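Local coordinates for probable thiamine pyrophosphokinase (Staphylococcus saprophyticus, PDB 3L8M), which probably transfers a pyrophosphate group from ATP to thiamine, making thiamine diphosphate, at residues 105-108 with 109-112; 116-120 with 121-125. One frame throughout, in Å; residues are numbered along the deposited sequence.

Contact 1 of 2, residues 105-108 with 109-112; sequences HFMG and ALQI
The F106 ring carries L110 on one face: L110 CG sits 4.1 Å above the ring plane, displaced toward the rim. This is an i to i+4 pairing on helix 103-113, which lies in the range of the thiamin pyrophosphokinase catalytic domain. Both methyls of L110 lie at the outer end of the ring: L110 CD1 is 3.7 Å from F106 CE2, and L110 CD2 is 4.0 Å from F106 CZ. F106 places its ring here by setting CG anti to the backbone N (chi1 169°), which swings the outer part of the ring nearer to the next turn than its CB bond alone would suggest.

Selenomethionine M107 reaches L110 from the residue three back. Its chain bends at both chi2 and chi3, and M107 SE comes to 4.0 Å from L110 CD1. That methyl therefore meets both the aromatic ring and the selenium, an apolar cluster on a partly exposed side of the helix.

Beneath the side chains runs the alpha-helical bonding pattern. A109 N donates to H105 O at 2.9 Å, I112 N donates to G108 O, and M107 O takes Q111 N as well as a weak bond from L110 N. A109 and I112 belong to a different side, packing on helix 77-87, where A109 meets L78 and I112 meets L78, A79 and I82; both are buried, unlike exposed M107 and Q111. The Q111 chain runs extended beyond CG alongside the previous turn, with Q111 OE1 3.9 Å from G108 CA. The amide N of L110 meets F106 O at 3.2 Å, with an N-H...O angle of 136°.

Contact 2 of 2, residues 116-120 with 121-125; sequences PEYAK and MNINI. With NA (sodium ion), chain C.
Y118 and I123 lie side by side and point the same way, joined through one methyl: I123 CG2 is 3.4 Å from Y118 CB and then reaches the near part of the ring, 4.0 Å from Y118 CG. The pair lies on the return leg of a beta-alpha-beta crossover between the parallel neighbours 92-96 and 124-128, where the short, weakly bonded helix 116-119 gives way to a loop and then to strand 124-128 of the mixed central sheet. I123 has CG1 anti to its backbone N (chi1 -179°), which leaves CG2 between that N and the carbonyl carbon, on the side facing Y118. The same methyl also approaches the backbone, with I123 CG2 3.2 Å from Y118 O.

Selenomethionine M121, in the loop, lays its side chain back along the preceding helical turn. The chain runs extended through chi2 (170°), bringing M121 CG to 3.4 Å and M121 SE to 3.2 Å from E117 O; the bend at chi3 turns only the terminal CE. Within the helical turn, A119 N donates to P116 O at 2.9 Å. Y118, M121 and I123 all touch V86 of helix 77-87, and Y118 also packs on I82, so three side chains from the two ends of the turn share one neighbouring helix.

The strand end of the segment enters a metal site. D94, on the adjacent parallel strand 92-96, contributes OD1 to the sodium ion, while from strand 124-128 the ion is bound by the backbone oxygen N124 O at 3.0 Å.

From the N terminus, the chain leaves strand 92-96 and passes first through contact 1, entirely on helix 103-113, then through a short break into helix 116-119 and contact 2, which turns into strand 124-128. Both contacts thus lie on one beta-alpha-beta crossover, in series, neither nesting nor crossing, with centres about 16 Å apart. Each is local: contact 1 spans successive helical turns, and contact 2 closes the small loop that returns the chain to the sheet. They meet where I112 O lies 3.4 Å from Y118 CD2, while I125 touches L113 at the end of the longer helix. Helix 77-87 is their common neighbour, and strand 92-96 flanks contact 2.

Contact 1 of 2, residues 105-108 with 109-112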
loop_
_atom_site.group_PDB
_atom_site.type_symbol
_atom_site.label_atom_id
_atom_site.label_comp_id
_atom_site.label_asym_id
_atom_site.label_seq_id
_atom_site.Cartn_x
_atom_site.Cartn_y
_atom_site.Cartn_z
ATOM N N HIS A 105 24.618 -20.275 -15.705
ATOM C CA HIS A 105 23.435 -19.455 -15.479
ATOM C C HIS A 105 23.828 -18.069 -14.972
ATOM O O HIS A 105 23.315 -17.050 -15.453
ATOM C CB HIS A 105 22.491 -20.125 -14.470
ATOM C CG HIS A 105 21.924 -21.431 -14.946
ATOM N ND1 HIS A 105 21.278 -21.565 -16.157
ATOM C CD2 HIS A 105 21.895 -22.654 -14.367
ATOM C CE1 HIS A 105 20.873 -22.816 -16.303
ATOM N NE2 HIS A 105 21.235 -23.496 -15.230
ATOM N N PHE A 106 24.727 -18.032 -13.991
ATOM C CA PHE A 106 25.192 -16.761 -13.451
ATOM C C PHE A 106 25.655 -15.889 -14.597
ATOM O O PHE A 106 25.398 -14.686 -14.609
ATOM C CB PHE A 106 26.372 -16.966 -12.500
ATOM C CG PHE A 106 27.048 -15.689 -12.112
ATOM C CD1 PHE A 106 26.382 -14.747 -11.329
ATOM C CD2 PHE A 106 28.335 -15.403 -12.561
ATOM C CE1 PHE A 106 26.987 -13.531 -10.999
ATOM C CE2 PHE A 106 28.961 -14.189 -12.239
ATOM C CZ PHE A 106 28.281 -13.248 -11.454
HETATM N N MSE A 107 26.354 -16.507 -15.550
HETATM C CA MSE A 107 26.882 -15.808 -16.725
HETATM C C MSE A 107 25.764 -15.288 -17.631
HETATM O O MSE A 107 25.857 -14.184 -18.189
HETATM C CB MSE A 107 27.799 -16.745 -17.523
HETATM C CG MSE A 107 28.972 -17.289 -16.706
HETATM SE SE MSE A 107 30.206 -15.903 -16.189
HETATM C CE MSE A 107 31.276 -15.931 -17.784
ATOM N N GLY A 108 24.717 -16.093 -17.788
ATOM C CA GLY A 108 23.597 -15.676 -18.613
ATOM C C GLY A 108 22.977 -14.455 -17.968
ATOM O O GLY A 108 22.574 -13.497 -18.645
ATOM N N ALA A 109 22.923 -14.474 -16.639
ATOM C CA ALA A 109 22.361 -13.353 -15.909
ATOM C C ALA A 109 23.173 -12.096 -16.232
ATOM O O ALA A 109 22.613 -10.994 -16.299
ATOM C CB ALA A 109 22.357 -13.650 -14.390
ATOM N N LEU A 110 24.482 -12.249 -16.450
ATOM C CA LEU A 110 25.327 -11.095 -16.791
ATOM C C LEU A 110 25.035 -10.594 -18.212
ATOM O O LEU A 110 25.095 -9.388 -18.482
ATOM C CB LEU A 110 26.813 -11.441 -16.659
ATOM C CG LEU A 110 27.352 -11.821 -15.275
ATOM C CD1 LEU A 110 28.816 -12.190 -15.400
ATOM C CD2 LEU A 110 27.179 -10.672 -14.294
ATOM N N GLN A 111 24.709 -11.512 -19.121
ATOM C CA GLN A 111 24.382 -11.114 -20.487
ATOM C C GLN A 111 23.177 -10.159 -20.500
ATOM O O GLN A 111 23.139 -9.208 -21.285
ATOM C CB GLN A 111 24.094 -12.343 -21.352
ATOM C CG GLN A 111 25.305 -13.228 -21.599
ATOM C CD GLN A 111 24.967 -14.470 -22.395
ATOM O OE1 GLN A 111 23.825 -14.928 -22.389
ATOM N NE2 GLN A 111 25.962 -15.020 -23.087
ATOM N N ILE A 112 22.193 -10.415 -19.640
ATOM C CA ILE A 112 21.004 -9.573 -19.583
ATOM C C ILE A 112 21.330 -8.119 -19.232
ATOM O O ILE A 112 20.828 -7.189 -19.873
ATOM C CB ILE A 112 19.981 -10.118 -18.570
ATOM C CG1 ILE A 112 19.508 -11.504 -19.005
ATOM C CG2 ILE A 112 18.773 -9.194 -18.490
ATOM C CD1 ILE A 112 18.727 -12.217 -17.938
#

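Contact 2 of 2, residues 116-120 with 121-125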
loop_
_atom_site.group_PDB
_atom_site.type_symbol
_atom_site.label_atom_id
_atom_site.label_comp_id
_atom_site.label_asym_id
_atom_site.label_seq_id
_atom_site.Cartn_x
_atom_site.Cartn_y
_atom_site.Cartn_z
ATOM N N PRO A 116 21.705 -4.122 -24.894
ATOM C CA PRO A 116 21.628 -2.718 -25.305
ATOM C C PRO A 116 20.209 -2.160 -25.199
ATOM O O PRO A 116 20.013 -0.966 -24.986
ATOM C CB PRO A 116 22.153 -2.753 -26.739
ATOM C CG PRO A 116 21.749 -4.116 -27.209
ATOM C CD PRO A 116 22.083 -4.985 -26.026
ATOM N N GLU A 117 19.225 -3.038 -25.335
ATOM C CA GLU A 117 17.827 -2.642 -25.236
ATOM C C GLU A 117 17.545 -1.911 -23.920
ATOM O O GLU A 117 16.557 -1.188 -23.809
ATOM C CB GLU A 117 16.942 -3.885 -25.342
ATOM C CG GLU A 117 15.454 -3.626 -25.222
ATOM C CD GLU A 117 14.648 -4.911 -25.246
ATOM O OE1 GLU A 117 14.914 -5.790 -24.396
ATOM O OE2 GLU A 117 13.752 -5.042 -26.110
ATOM N N TYR A 118 18.416 -2.094 -22.930
ATOM C CA TYR A 118 18.234 -1.453 -21.628
ATOM C C TYR A 118 19.082 -0.203 -21.436
ATOM O O TYR A 118 18.775 0.640 -20.591
ATOM C CB TYR A 118 18.539 -2.439 -20.496
ATOM C CG TYR A 118 17.689 -3.690 -20.533
ATOM C CD1 TYR A 118 16.308 -3.614 -20.720
ATOM C CD2 TYR A 118 18.266 -4.951 -20.398
ATOM C CE1 TYR A 118 15.527 -4.762 -20.779
ATOM C CE2 TYR A 118 17.493 -6.104 -20.454
ATOM C CZ TYR A 118 16.127 -6.005 -20.648
ATOM O OH TYR A 118 15.370 -7.153 -20.751
ATOM N N ALA A 119 20.149 -0.083 -22.215
ATOM C CA ALA A 119 21.033 1.073 -22.109
ATOM C C ALA A 119 20.296 2.360 -22.464
ATOM O O ALA A 119 20.333 3.336 -21.713
ATOM C CB ALA A 119 22.234 0.891 -23.021
ATOM N N LYS A 120 19.628 2.356 -23.614
ATOM C CA LYS A 120 18.882 3.523 -24.067
ATOM C C LYS A 120 17.786 3.892 -23.071
ATOM O O LYS A 120 17.597 5.068 -22.756
ATOM C CB LYS A 120 18.289 3.256 -25.456
ATOM C CG LYS A 120 18.194 1.781 -25.811
ATOM C CD LYS A 120 18.100 1.578 -27.313
ATOM C CE LYS A 120 18.399 0.133 -27.687
ATOM N NZ LYS A 120 18.516 -0.070 -29.158
HETATM N N MSE A 121 17.073 2.886 -22.573
HETATM C CA MSE A 121 16.011 3.113 -21.599
HETATM C C MSE A 121 16.640 3.559 -20.277
HETATM O O MSE A 121 17.860 3.512 -20.118
HETATM C CB MSE A 121 15.189 1.832 -21.423
HETATM C CG MSE A 121 14.528 1.372 -22.728
HETATM SE SE MSE A 121 13.722 -0.385 -22.688
HETATM C CE MSE A 121 11.875 0.111 -22.455
ATOM N N ASN A 122 15.821 4.010 -19.334
ATOM C CA ASN A 122 16.349 4.468 -18.055
ATOM C C ASN A 122 16.126 3.415 -16.974
ATOM O O ASN A 122 15.651 3.726 -15.885
ATOM C CB ASN A 122 15.672 5.780 -17.648
ATOM C CG ASN A 122 16.544 6.629 -16.741
ATOM O OD1 ASN A 122 17.585 7.139 -17.163
ATOM N ND2 ASN A 122 16.125 6.783 -15.489
ATOM N N ILE A 123 16.490 2.172 -17.284
ATOM C CA ILE A 123 16.328 1.049 -16.363
ATOM C C ILE A 123 17.591 0.800 -15.537
ATOM O O ILE A 123 18.707 1.028 -16.002
ATOM C CB ILE A 123 15.971 -0.239 -17.148
ATOM C CG1 ILE A 123 15.767 -1.413 -16.190
ATOM C CG2 ILE A 123 17.060 -0.554 -18.145
ATOM C CD1 ILE A 123 14.450 -1.382 -15.455
ATOM N N ASN A 124 17.404 0.327 -14.308
ATOM C CA ASN A 124 18.513 0.046 -13.401
ATOM C C ASN A 124 18.428 -1.397 -12.904
ATOM O O ASN A 124 17.679 -1.686 -11.973
ATOM C CB ASN A 124 18.462 1.001 -12.204
ATOM C CG ASN A 124 19.533 0.707 -11.174
ATOM O OD1 ASN A 124 19.387 1.044 -9.997
ATOM N ND2 ASN A 124 20.624 0.084 -11.611
ATOM N N ILE A 125 19.190 -2.295 -13.527
ATOM C CA ILE A 125 19.197 -3.704 -13.149
ATOM C C ILE A 125 20.440 -4.055 -12.309
ATOM O O ILE A 125 21.567 -3.765 -12.705
ATOM C CB ILE A 125 19.204 -4.620 -14.399
ATOM C CG1 ILE A 125 18.114 -4.202 -15.391
ATOM C CG2 ILE A 125 18.985 -6.065 -13.978
ATOM C CD1 ILE A 125 16.707 -4.581 -14.964
HETATM NA NA NA C . 18.359 -1.757 -9.075
#